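PDB 2WLR: thiosulfate sulfurtransferase YnjE from Escherichia coli, which catalyses the transfer of sulfur from thiosulfate to cyanide, giving thiocyanate and sulfite, through a cysteine persulfide intermediate. Local coordinates for residues 150-156 and 169-175; 185-191 and 222-226; 196-202 and 256-262. One frame throughout, in Å; residues are numbered along the deposited sequence.

Contact 1. Residues 150-156 and 169-175; sequences VIEAAWG and ADYIDTN
Ile151 and Asp170 stand side by side on neighbouring parallel strands, 148-154 and 170-173, the two strands of a beta-alpha-beta unit closed over helix 160-163. They belong to the five-stranded parallel sheet of the second rhodanese domain, in which 170-173 is an outermost strand and 205-209 flanks 148-154 on its other side. The backbone bonds step from one strand to the other: Asp170 N to Val150 O, Glu152 N to Asp170 O, Ile172 N to Glu152 O, Ala154 N to Ile172 O and, past the strand end, Thr174 N to Ala154 O. The tight part lies on the face bearing Ile151, Ala153 and Ile172, where Ile151 CG2 comes 3.5 Å from Ile172 CG1. That methyl is anti to the Ile151 backbone N (chi1 of the residue -51°), which directs it across to the ethyl branch of Ile172. Met223 of helix 213-226 packs on Ile172. On the opposite face the Tyr171 ring runs alongside strand 148-154, its CE1 4.0 Å from Ala154 CB, and its OH donates to Gly156 O at 2.7 Å. The carbonyl lies at the ring edge, while the hydroxyl stands above the carbonyl plane. Glu152, on this same face, has its carboxylate in a salt bridge with Arg211. The packing gives way toward the exposed indole of Trp155, set about perpendicular to the Asn175 amide and joined to it through one water, 2.6 Å from Trp155 NE1 and 3.2 Å from Asn175 ND2. Between the two regions Asp173 forms an Asx turn: its OD1 takes Asn175 N at 2.9 Å from one face of the carboxylate and Gly156 N, also at 2.9 Å, from the other.

Contact 2. Residues 185-191 and 222-226; sequences KVSDEQL and IMLYA
Tyr225, on helix 213-226, reaches across to the start of helix 188-197, so that two helices of the second rhodanese domain meet along with the residues that lead into one of them. Its ring is met on one face and at its edge. Over the face lies the aliphatic chain of Lys185: CE sits 3.7 Å from the ring centroid and only 18° off the ring normal, a CH-pi contact. Lys185 starts with CG wedged between its backbone N and carbonyl carbon (chi1 66°), and the chain then runs extended across the ring before bending at its last torsion, which carries NZ to 3.3 Å from Tyr225 OH. Ile222, one helical turn before Tyr225, packs beside the lysine, its CD1 3.8 Å from Lys185 CB. Its other branch, CG2, meets Leu191 CD2 at 3.5 Å, the two side chains crossing at about a right angle. Leu191 CD1 also touches CG2 of Ile222 and reaches the ring edge, 3.9 Å from Tyr225 CE2. Met273 of strand 273-274 touches Lys185, Ile222 and Tyr225 alike, bringing the third rhodanese domain against this cluster. Ser187 caps helix 188-197, its OG accepting from Gln190 N. Asp188, in the first turn, receives the phenol: Tyr225 OH donates to Asp188 OD1 at 2.7 Å, and OD1 accepts with its syn lone pair, the one on the side of OD2.

Contact 3. Residues 196-202 and 256-262; sequences AKHGIRH and VKAEPDF
Ala196 and Glu259 meet where helix 188-197 ends in a Schellman motif, with Gly199 at positive phi as its C-prime residue, and the loop 256-262 runs past that end. Hydrogen bonds join the two at Ala196 and again at His202, all but one of them between backbone atoms. Ala196 O accepts from Glu259 N at 3.0 Å as well as from Gly199 N, the two donors arriving from opposite faces of the carbonyl plane. Farther on Phe262 O is gripped twice by His202, through its backbone N at 2.9 Å and its ring ND1 at 3.1 Å. Two waters add bridges, one between Lys197 O and Val256 O, the other between Ile200 O and Glu259 O. Of charged pairs across the contact there is one, a salt bridge from Arg201 NH1 to Glu259 OE2 at 3.2 Å whose hydrogen bond is weak and bent. The carboxylate is turned 74° against the guanidinium and lies at its edge. Glu259 CG lies against Gly199 O, and the bend at chi2 (-79°) then turns the carboxylate toward Arg201, while Asp203 and Asp147 take Arg201 NE and NH2. Three acidic residues thus share one guanidinium, probably balancing its charge and fixing its rotation. Van der Waals packing comes from Val256, whose CG1 lies against the His198 carbonyl, 3.5 Å from its O, and from Phe262, also covered by Leu195 and Val228. The Phe262 ring has Ile200 O at its edge, in plane, and the His202 backbone N over one face. His202 has its CG between the backbone N and the carbonyl carbon (chi1 82°), which brings ND1 to Phe262 O with that oxygen near the plane of the imidazole, and its CB lies over the phenyl face, 4.0 Å from the ring centroid.

From the N terminus, contact 1 closes first, a short loop of twelve residues around helix 160-163 that pairs strand 148-154 with 170-173. The chain then enters helix 188-197, whose beginning serves contact 2 and whose end serves contact 3. These two cross: 185-191 waits for 222-226 on helix 213-226, while 196-202 waits for the later loop 256-262, which leads on toward strand 273-274. All three lie on one side of the chain's centre and touch one another. Asp170 OD2 lies 2.7 Å from His198 ND1, a probable hydrogen bond, while Glu176 takes His198 NE2. Selenomethionine Met223 touches Ile172 and Ile200, joining the sheet edge, helix 213-226 and the turn after helix 188-197.

Contact 1. Residues 150-156 and 169-175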
loop_
_atom_site.group_PDB
_atom_site.type_symbol
_atom_site.label_atom_id
_atom_site.label_comp_id
_atom_site.label_asym_id
_atom_site.label_seq_id
_atom_site.Cartn_x
_atom_site.Cartn_y
_atom_site.Cartn_z
ATOM N N VAL A 150 12.514 -6.348 -12.100
ATOM C CA VAL A 150 12.203 -6.523 -10.685
ATOM C C VAL A 150 13.383 -6.024 -9.870
ATOM O O VAL A 150 14.525 -6.352 -10.164
ATOM C CB VAL A 150 11.900 -7.969 -10.338
ATOM C CG1 VAL A 150 11.605 -8.115 -8.842
ATOM C CG2 VAL A 150 10.710 -8.461 -11.158
ATOM N N ILE A 151 13.122 -5.191 -8.879
ATOM C CA ILE A 151 14.170 -4.507 -8.145
ATOM C C ILE A 151 13.856 -4.468 -6.676
ATOM O O ILE A 151 12.767 -3.996 -6.281
ATOM C CB ILE A 151 14.336 -3.059 -8.642
ATOM C CG1 ILE A 151 14.488 -3.003 -10.178
ATOM C CG2 ILE A 151 15.554 -2.415 -8.007
ATOM C CD1 ILE A 151 14.880 -1.667 -10.721
ATOM N N GLU A 152 14.808 -4.913 -5.866
ATOM C CA GLU A 152 14.769 -4.790 -4.410
ATOM C C GLU A 152 15.332 -3.437 -4.022
ATOM O O GLU A 152 16.387 -3.031 -4.506
ATOM C CB GLU A 152 15.607 -5.865 -3.689
ATOM C CG GLU A 152 15.501 -5.753 -2.191
ATOM C CD GLU A 152 15.994 -6.959 -1.391
ATOM O OE1 GLU A 152 16.103 -8.104 -1.911
ATOM O OE2 GLU A 152 16.213 -6.750 -0.163
ATOM N N ALA A 153 14.619 -2.717 -3.161
ATOM C CA ALA A 153 15.060 -1.416 -2.656
ATOM C C ALA A 153 15.297 -1.499 -1.156
ATOM O O ALA A 153 14.493 -2.074 -0.420
ATOM C CB ALA A 153 13.982 -0.309 -2.981
ATOM N N ALA A 154 16.406 -0.929 -0.710
ATOM C CA ALA A 154 16.709 -0.807 0.705
ATOM C C ALA A 154 17.746 0.283 0.903
ATOM O O ALA A 154 18.369 0.749 -0.056
ATOM C CB ALA A 154 17.200 -2.139 1.291
ATOM N N TRP A 155 17.919 0.698 2.150
ATOM C CA TRP A 155 18.929 1.678 2.503
ATOM C C TRP A 155 20.324 1.035 2.485
ATOM O O TRP A 155 20.531 -0.026 3.060
ATOM C CB TRP A 155 18.653 2.314 3.876
ATOM C CG TRP A 155 19.806 3.166 4.292
ATOM C CD1 TRP A 155 20.036 4.433 3.914
ATOM C CD2 TRP A 155 20.925 2.774 5.116
ATOM N NE1 TRP A 155 21.228 4.885 4.447
ATOM C CE2 TRP A 155 21.794 3.876 5.180
ATOM C CE3 TRP A 155 21.278 1.594 5.780
ATOM C CZ2 TRP A 155 22.994 3.848 5.910
ATOM C CZ3 TRP A 155 22.474 1.558 6.505
ATOM C CH2 TRP A 155 23.310 2.680 6.562
ATOM N N GLY A 156 21.239 1.692 1.789
ATOM C CA GLY A 156 22.648 1.318 1.813
ATOM C C GLY A 156 23.009 0.216 0.843
ATOM O O GLY A 156 22.212 -0.177 -0.011
ATOM N N ALA A 169 16.072 -10.329 -9.618
ATOM C CA ALA A 169 15.944 -8.976 -9.072
ATOM C C ALA A 169 17.275 -8.241 -9.031
ATOM O O ALA A 169 18.305 -8.803 -8.640
ATOM C CB ALA A 169 15.344 -9.017 -7.667
ATOM N N ASP A 170 17.225 -6.977 -9.437
ATOM C CA ASP A 170 18.308 -6.007 -9.284
ATOM C C ASP A 170 18.193 -5.433 -7.857
ATOM O O ASP A 170 17.307 -5.835 -7.100
ATOM C CB ASP A 170 18.145 -4.955 -10.399
ATOM C CG ASP A 170 19.268 -3.946 -10.486
ATOM O OD1 ASP A 170 20.384 -4.195 -9.998
ATOM O OD2 ASP A 170 18.997 -2.888 -11.111
ATOM N N TYR A 171 19.109 -4.549 -7.482
ATOM C CA TYR A 171 19.086 -3.881 -6.185
ATOM C C TYR A 171 19.310 -2.396 -6.363
ATOM O O TYR A 171 20.184 -1.966 -7.146
ATOM C CB TYR A 171 20.191 -4.434 -5.287
ATOM C CG TYR A 171 20.245 -3.788 -3.921
ATOM C CD1 TYR A 171 19.496 -4.298 -2.862
ATOM C CD2 TYR A 171 21.044 -2.659 -3.676
ATOM C CE1 TYR A 171 19.525 -3.704 -1.618
ATOM C CE2 TYR A 171 21.082 -2.070 -2.413
ATOM C CZ TYR A 171 20.330 -2.612 -1.382
ATOM O OH TYR A 171 20.335 -2.088 -0.106
ATOM N N ILE A 172 18.480 -1.585 -5.707
ATOM C CA ILE A 172 18.686 -0.142 -5.690
ATOM C C ILE A 172 18.866 0.274 -4.228
ATOM O O ILE A 172 18.039 -0.035 -3.358
ATOM C CB ILE A 172 17.534 0.653 -6.332
ATOM C CG1 ILE A 172 17.533 0.492 -7.843
ATOM C CG2 ILE A 172 17.637 2.168 -5.989
ATOM C CD1 ILE A 172 16.328 1.096 -8.503
ATOM N N ASP A 173 19.951 0.993 -3.958
ATOM C CA ASP A 173 20.199 1.660 -2.696
ATOM C C ASP A 173 19.352 2.940 -2.724
ATOM O O ASP A 173 19.441 3.728 -3.684
ATOM C CB ASP A 173 21.709 1.976 -2.663
ATOM C CG ASP A 173 22.187 2.664 -1.405
ATOM O OD1 ASP A 173 21.420 3.272 -0.626
ATOM O OD2 ASP A 173 23.437 2.664 -1.259
ATOM N N THR A 174 18.549 3.183 -1.694
ATOM C CA THR A 174 17.737 4.400 -1.644
ATOM C C THR A 174 18.580 5.684 -1.728
ATOM O O THR A 174 18.112 6.726 -2.178
ATOM C CB THR A 174 16.847 4.444 -0.393
ATOM O OG1 THR A 174 17.634 4.232 0.788
ATOM C CG2 THR A 174 15.759 3.363 -0.449
ATOM N N ASN A 175 19.837 5.618 -1.302
ATOM C CA ASN A 175 20.719 6.764 -1.460
ATOM C C ASN A 175 21.000 7.130 -2.917
ATOM O O ASN A 175 21.545 8.200 -3.191
ATOM C CB ASN A 175 22.044 6.538 -0.713
ATOM C CG ASN A 175 21.878 6.491 0.805
ATOM O OD1 ASN A 175 22.565 5.721 1.490
ATOM N ND2 ASN A 175 20.984 7.311 1.343
HETATM O O HOH W 1 21.641 7.486 4.419
#

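Contact 2. Residues 185-191 and 222-226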
loop_
_atom_site.group_PDB
_atom_site.type_symbol
_atom_site.label_atom_id
_atom_site.label_comp_id
_atom_site.label_asym_id
_atom_site.label_seq_id
_atom_site.Cartn_x
_atom_site.Cartn_y
_atom_site.Cartn_z
ATOM N N LYS A 185 14.538 14.081 -2.899
ATOM C CA LYS A 185 15.004 13.375 -4.083
ATOM C C LYS A 185 16.177 14.120 -4.727
ATOM O O LYS A 185 16.299 15.341 -4.651
ATOM C CB LYS A 185 13.877 13.195 -5.104
ATOM C CG LYS A 185 13.352 14.481 -5.717
ATOM C CD LYS A 185 12.304 14.173 -6.764
ATOM C CE LYS A 185 11.442 15.377 -7.043
ATOM N NZ LYS A 185 12.239 16.523 -7.537
ATOM N N VAL A 186 17.059 13.346 -5.340
ATOM C CA VAL A 186 18.132 13.936 -6.170
ATOM C C VAL A 186 17.584 14.674 -7.406
ATOM O O VAL A 186 16.416 14.563 -7.775
ATOM C CB VAL A 186 19.174 12.843 -6.570
ATOM C CG1 VAL A 186 19.830 12.224 -5.278
ATOM C CG2 VAL A 186 18.543 11.759 -7.472
ATOM N N SER A 187 18.466 15.428 -8.053
ATOM C CA SER A 187 18.097 16.210 -9.215
ATOM C C SER A 187 17.603 15.346 -10.369
ATOM O O SER A 187 17.930 14.156 -10.460
ATOM C CB SER A 187 19.272 17.053 -9.692
ATOM O OG SER A 187 20.285 16.211 -10.226
ATOM N N ASP A 188 16.879 15.973 -11.288
ATOM C CA ASP A 188 16.396 15.278 -12.490
ATOM C C ASP A 188 17.566 14.634 -13.236
ATOM O O ASP A 188 17.467 13.502 -13.677
ATOM C CB ASP A 188 15.614 16.216 -13.407
ATOM C CG ASP A 188 14.364 16.777 -12.744
ATOM O OD1 ASP A 188 13.841 16.133 -11.782
ATOM O OD2 ASP A 188 13.912 17.831 -13.198
ATOM N N GLU A 189 18.690 15.340 -13.347
ATOM C CA GLU A 189 19.853 14.787 -14.050
ATOM C C GLU A 189 20.418 13.544 -13.371
ATOM O O GLU A 189 20.896 12.596 -14.021
ATOM C CB GLU A 189 21.037 15.792 -14.151
ATOM C CG GLU A 189 20.888 17.272 -14.318
ATOM C CD GLU A 189 20.336 18.058 -13.117
ATOM O OE1 GLU A 189 21.075 18.711 -12.305
ATOM O OE2 GLU A 189 19.117 18.113 -13.083
ATOM N N GLN A 190 20.493 13.572 -12.041
ATOM C CA GLN A 190 20.918 12.397 -11.296
ATOM C C GLN A 190 19.893 11.265 -11.403
ATOM O O GLN A 190 20.283 10.107 -11.515
ATOM C CB GLN A 190 21.232 12.713 -9.823
ATOM C CG GLN A 190 22.485 13.540 -9.637
ATOM C CD GLN A 190 23.791 12.817 -9.961
ATOM O OE1 GLN A 190 24.873 13.431 -9.937
ATOM N NE2 GLN A 190 23.713 11.535 -10.243
ATOM N N LEU A 191 18.601 11.571 -11.405
ATOM C CA LEU A 191 17.603 10.526 -11.658
ATOM C C LEU A 191 17.783 9.884 -13.027
ATOM O O LEU A 191 17.690 8.675 -13.178
ATOM C CB LEU A 191 16.167 11.058 -11.522
ATOM C CG LEU A 191 15.755 11.483 -10.104
ATOM C CD1 LEU A 191 14.322 12.026 -10.166
ATOM C CD2 LEU A 191 15.860 10.372 -9.100
ATOM N N ILE A 222 9.263 8.231 -6.830
ATOM C CA ILE A 222 10.237 9.083 -7.515
ATOM C C ILE A 222 10.362 8.674 -8.994
ATOM O O ILE A 222 10.420 9.519 -9.880
ATOM C CB ILE A 222 11.585 9.071 -6.780
ATOM C CG1 ILE A 222 11.459 9.904 -5.501
ATOM C CG2 ILE A 222 12.702 9.688 -7.658
ATOM C CD1 ILE A 222 12.548 9.658 -4.486
HETATM N N MSE A 223 10.290 7.377 -9.266
HETATM C CA MSE A 223 10.270 6.922 -10.668
HETATM C C MSE A 223 9.047 7.384 -11.420
HETATM O O MSE A 223 9.135 7.743 -12.611
HETATM C CB MSE A 223 10.375 5.410 -10.752
HETATM C CG MSE A 223 11.741 4.909 -10.375
HETATM SE SE MSE A 223 11.891 3.007 -10.719
HETATM C CE MSE A 223 13.811 2.860 -10.202
ATOM N N LEU A 224 7.882 7.400 -10.758
ATOM C CA LEU A 224 6.644 7.864 -11.407
ATOM C C LEU A 224 6.774 9.362 -11.734
ATOM O O LEU A 224 6.416 9.804 -12.814
ATOM C CB LEU A 224 5.419 7.607 -10.535
ATOM C CG LEU A 224 4.980 6.153 -10.506
ATOM C CD1 LEU A 224 4.012 5.967 -9.331
ATOM C CD2 LEU A 224 4.313 5.696 -11.794
ATOM N N TYR A 225 7.294 10.137 -10.790
ATOM C CA TYR A 225 7.604 11.529 -11.029
ATOM C C TYR A 225 8.491 11.690 -12.268
ATOM O O TYR A 225 8.221 12.545 -13.134
ATOM C CB TYR A 225 8.299 12.116 -9.785
ATOM C CG TYR A 225 9.115 13.341 -10.028
ATOM C CD1 TYR A 225 8.535 14.589 -10.013
ATOM C CD2 TYR A 225 10.476 13.241 -10.259
ATOM C CE1 TYR A 225 9.299 15.745 -10.250
ATOM C CE2 TYR A 225 11.239 14.369 -10.517
ATOM C CZ TYR A 225 10.646 15.618 -10.495
ATOM O OH TYR A 225 11.440 16.740 -10.754
ATOM N N ALA A 226 9.559 10.902 -12.348
ATOM C CA ALA A 226 10.522 11.012 -13.434
ATOM C C ALA A 226 9.884 10.750 -14.790
ATOM O O ALA A 226 10.216 11.387 -15.771
ATOM C CB ALA A 226 11.662 10.085 -13.205
#

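Contact 3. Residues 196-202 and 256-262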
loop_
_atom_site.group_PDB
_atom_site.type_symbol
_atom_site.label_atom_id
_atom_site.label_comp_id
_atom_site.label_asym_id
_atom_site.label_seq_id
_atom_site.Cartn_x
_atom_site.Cartn_y
_atom_site.Cartn_z
ATOM N N ALA A 196 19.159 5.135 -16.190
ATOM C CA ALA A 196 20.010 4.525 -17.221
ATOM C C ALA A 196 20.806 3.358 -16.685
ATOM O O ALA A 196 20.824 2.264 -17.278
ATOM C CB ALA A 196 20.955 5.565 -17.823
ATOM N N LYS A 197 21.437 3.549 -15.539
ATOM C CA LYS A 197 22.308 2.549 -14.912
ATOM C C LYS A 197 21.562 1.264 -14.563
ATOM O O LYS A 197 22.085 0.175 -14.702
ATOM C CB LYS A 197 22.916 3.172 -13.650
ATOM C CG LYS A 197 23.952 2.432 -12.838
ATOM C CD LYS A 197 23.968 2.965 -11.337
ATOM C CE LYS A 197 23.840 4.515 -11.155
ATOM N NZ LYS A 197 23.027 5.020 -9.928
ATOM N N HIS A 198 20.316 1.393 -14.127
ATOM C CA HIS A 198 19.483 0.233 -13.826
ATOM C C HIS A 198 18.636 -0.255 -15.016
ATOM O O HIS A 198 17.776 -1.126 -14.850
ATOM C CB HIS A 198 18.612 0.525 -12.602
ATOM C CG HIS A 198 19.413 0.716 -11.363
ATOM N ND1 HIS A 198 19.864 -0.337 -10.597
ATOM C CD2 HIS A 198 19.921 1.837 -10.806
ATOM C CE1 HIS A 198 20.577 0.133 -9.590
ATOM N NE2 HIS A 198 20.638 1.454 -9.699
ATOM N N GLY A 199 18.897 0.248 -16.223
ATOM C CA GLY A 199 18.279 -0.285 -17.427
ATOM C C GLY A 199 16.808 -0.029 -17.562
ATOM O O GLY A 199 16.071 -0.842 -18.110
ATOM N N ILE A 200 16.372 1.120 -17.059
ATOM C CA ILE A 200 14.965 1.497 -17.045
ATOM C C ILE A 200 14.691 2.621 -18.051
ATOM O O ILE A 200 15.262 3.722 -17.926
ATOM C CB ILE A 200 14.543 1.969 -15.647
ATOM C CG1 ILE A 200 14.816 0.870 -14.603
ATOM C CG2 ILE A 200 13.062 2.389 -15.658
ATOM C CD1 ILE A 200 14.714 1.348 -13.130
ATOM N N ARG A 201 13.851 2.372 -19.063
ATOM C CA ARG A 201 13.308 3.431 -19.910
ATOM C C ARG A 201 11.932 3.816 -19.397
ATOM O O ARG A 201 11.350 3.127 -18.529
ATOM C CB ARG A 201 13.162 2.968 -21.360
ATOM C CG ARG A 201 14.407 2.466 -21.997
ATOM C CD ARG A 201 14.178 2.224 -23.496
ATOM N NE ARG A 201 13.017 1.356 -23.675
ATOM C CZ ARG A 201 13.033 0.025 -23.632
ATOM N NH1 ARG A 201 14.169 -0.656 -23.473
ATOM N NH2 ARG A 201 11.888 -0.641 -23.787
ATOM N N HIS A 202 11.354 4.847 -20.001
ATOM C CA HIS A 202 10.026 5.284 -19.577
ATOM C C HIS A 202 8.963 4.173 -19.766
ATOM O O HIS A 202 7.962 4.128 -19.041
ATOM C CB HIS A 202 9.632 6.587 -20.280
ATOM C CG HIS A 202 9.077 6.409 -21.662
ATOM N ND1 HIS A 202 9.866 6.113 -22.752
ATOM C CD2 HIS A 202 7.810 6.505 -22.129
ATOM C CE1 HIS A 202 9.106 6.036 -23.835
ATOM N NE2 HIS A 202 7.855 6.277 -23.481
ATOM N N VAL A 256 23.640 -5.184 -15.094
ATOM C CA VAL A 256 22.465 -4.768 -15.815
ATOM C C VAL A 256 22.887 -4.020 -17.081
ATOM O O VAL A 256 23.785 -3.178 -17.034
ATOM C CB VAL A 256 21.552 -3.901 -14.911
ATOM C CG1 VAL A 256 20.376 -3.354 -15.665
ATOM C CG2 VAL A 256 21.089 -4.735 -13.707
ATOM N N LYS A 257 22.263 -4.356 -18.198
ATOM C CA LYS A 257 22.429 -3.596 -19.440
ATOM C C LYS A 257 21.859 -2.199 -19.232
ATOM O O LYS A 257 20.670 -2.038 -18.926
ATOM C CB LYS A 257 21.753 -4.286 -20.643
ATOM C CG LYS A 257 22.183 -3.716 -21.971
ATOM C CD LYS A 257 21.424 -4.312 -23.170
ATOM C CE LYS A 257 22.010 -3.783 -24.482
ATOM N NZ LYS A 257 21.017 -3.680 -25.594
ATOM N N ALA A 258 22.688 -1.195 -19.441
ATOM C CA ALA A 258 22.235 0.187 -19.322
ATOM C C ALA A 258 21.334 0.638 -20.457
ATOM O O ALA A 258 21.410 0.133 -21.587
ATOM C CB ALA A 258 23.420 1.131 -19.202
ATOM N N GLU A 259 20.455 1.584 -20.134
ATOM C CA GLU A 259 19.573 2.198 -21.121
ATOM C C GLU A 259 19.857 3.696 -21.108
ATOM O O GLU A 259 19.248 4.455 -20.378
ATOM C CB GLU A 259 18.110 1.904 -20.791
ATOM C CG GLU A 259 17.720 0.436 -21.007
ATOM C CD GLU A 259 17.454 0.058 -22.476
ATOM O OE1 GLU A 259 17.476 0.927 -23.372
ATOM O OE2 GLU A 259 17.220 -1.146 -22.730
ATOM N N PRO A 260 20.793 4.144 -21.939
ATOM C CA PRO A 260 21.175 5.560 -21.914
ATOM C C PRO A 260 20.113 6.573 -22.358
ATOM O O PRO A 260 20.269 7.774 -22.095
ATOM C CB PRO A 260 22.405 5.615 -22.845
ATOM C CG PRO A 260 22.276 4.424 -23.694
ATOM C CD PRO A 260 21.640 3.353 -22.850
ATOM N N ASP A 261 19.068 6.118 -23.049
ATOM C CA ASP A 261 18.020 6.994 -23.562
ATOM C C ASP A 261 16.674 6.638 -22.910
ATOM O O ASP A 261 16.080 5.607 -23.193
ATOM C CB ASP A 261 17.900 6.873 -25.096
ATOM C CG ASP A 261 19.202 7.196 -25.807
ATOM O OD1 ASP A 261 19.656 8.356 -25.705
ATOM O OD2 ASP A 261 19.774 6.277 -26.441
ATOM N N PHE A 262 16.220 7.522 -22.027
ATOM C CA PHE A 262 14.974 7.273 -21.259
ATOM C C PHE A 262 13.734 7.274 -22.134
ATOM O O PHE A 262 12.802 6.487 -21.898
ATOM C CB PHE A 262 14.859 8.315 -20.140
ATOM C CG PHE A 262 13.762 8.015 -19.116
ATOM C CD1 PHE A 262 13.757 6.853 -18.408
ATOM C CD2 PHE A 262 12.756 8.941 -18.881
ATOM C CE1 PHE A 262 12.745 6.598 -17.455
ATOM C CE2 PHE A 262 11.764 8.707 -17.947
ATOM C CZ PHE A 262 11.757 7.529 -17.248
HETATM O O HOH W 2 24.272 -0.672 -15.959
HETATM O O HOH W 3 16.994 5.464 -19.177
#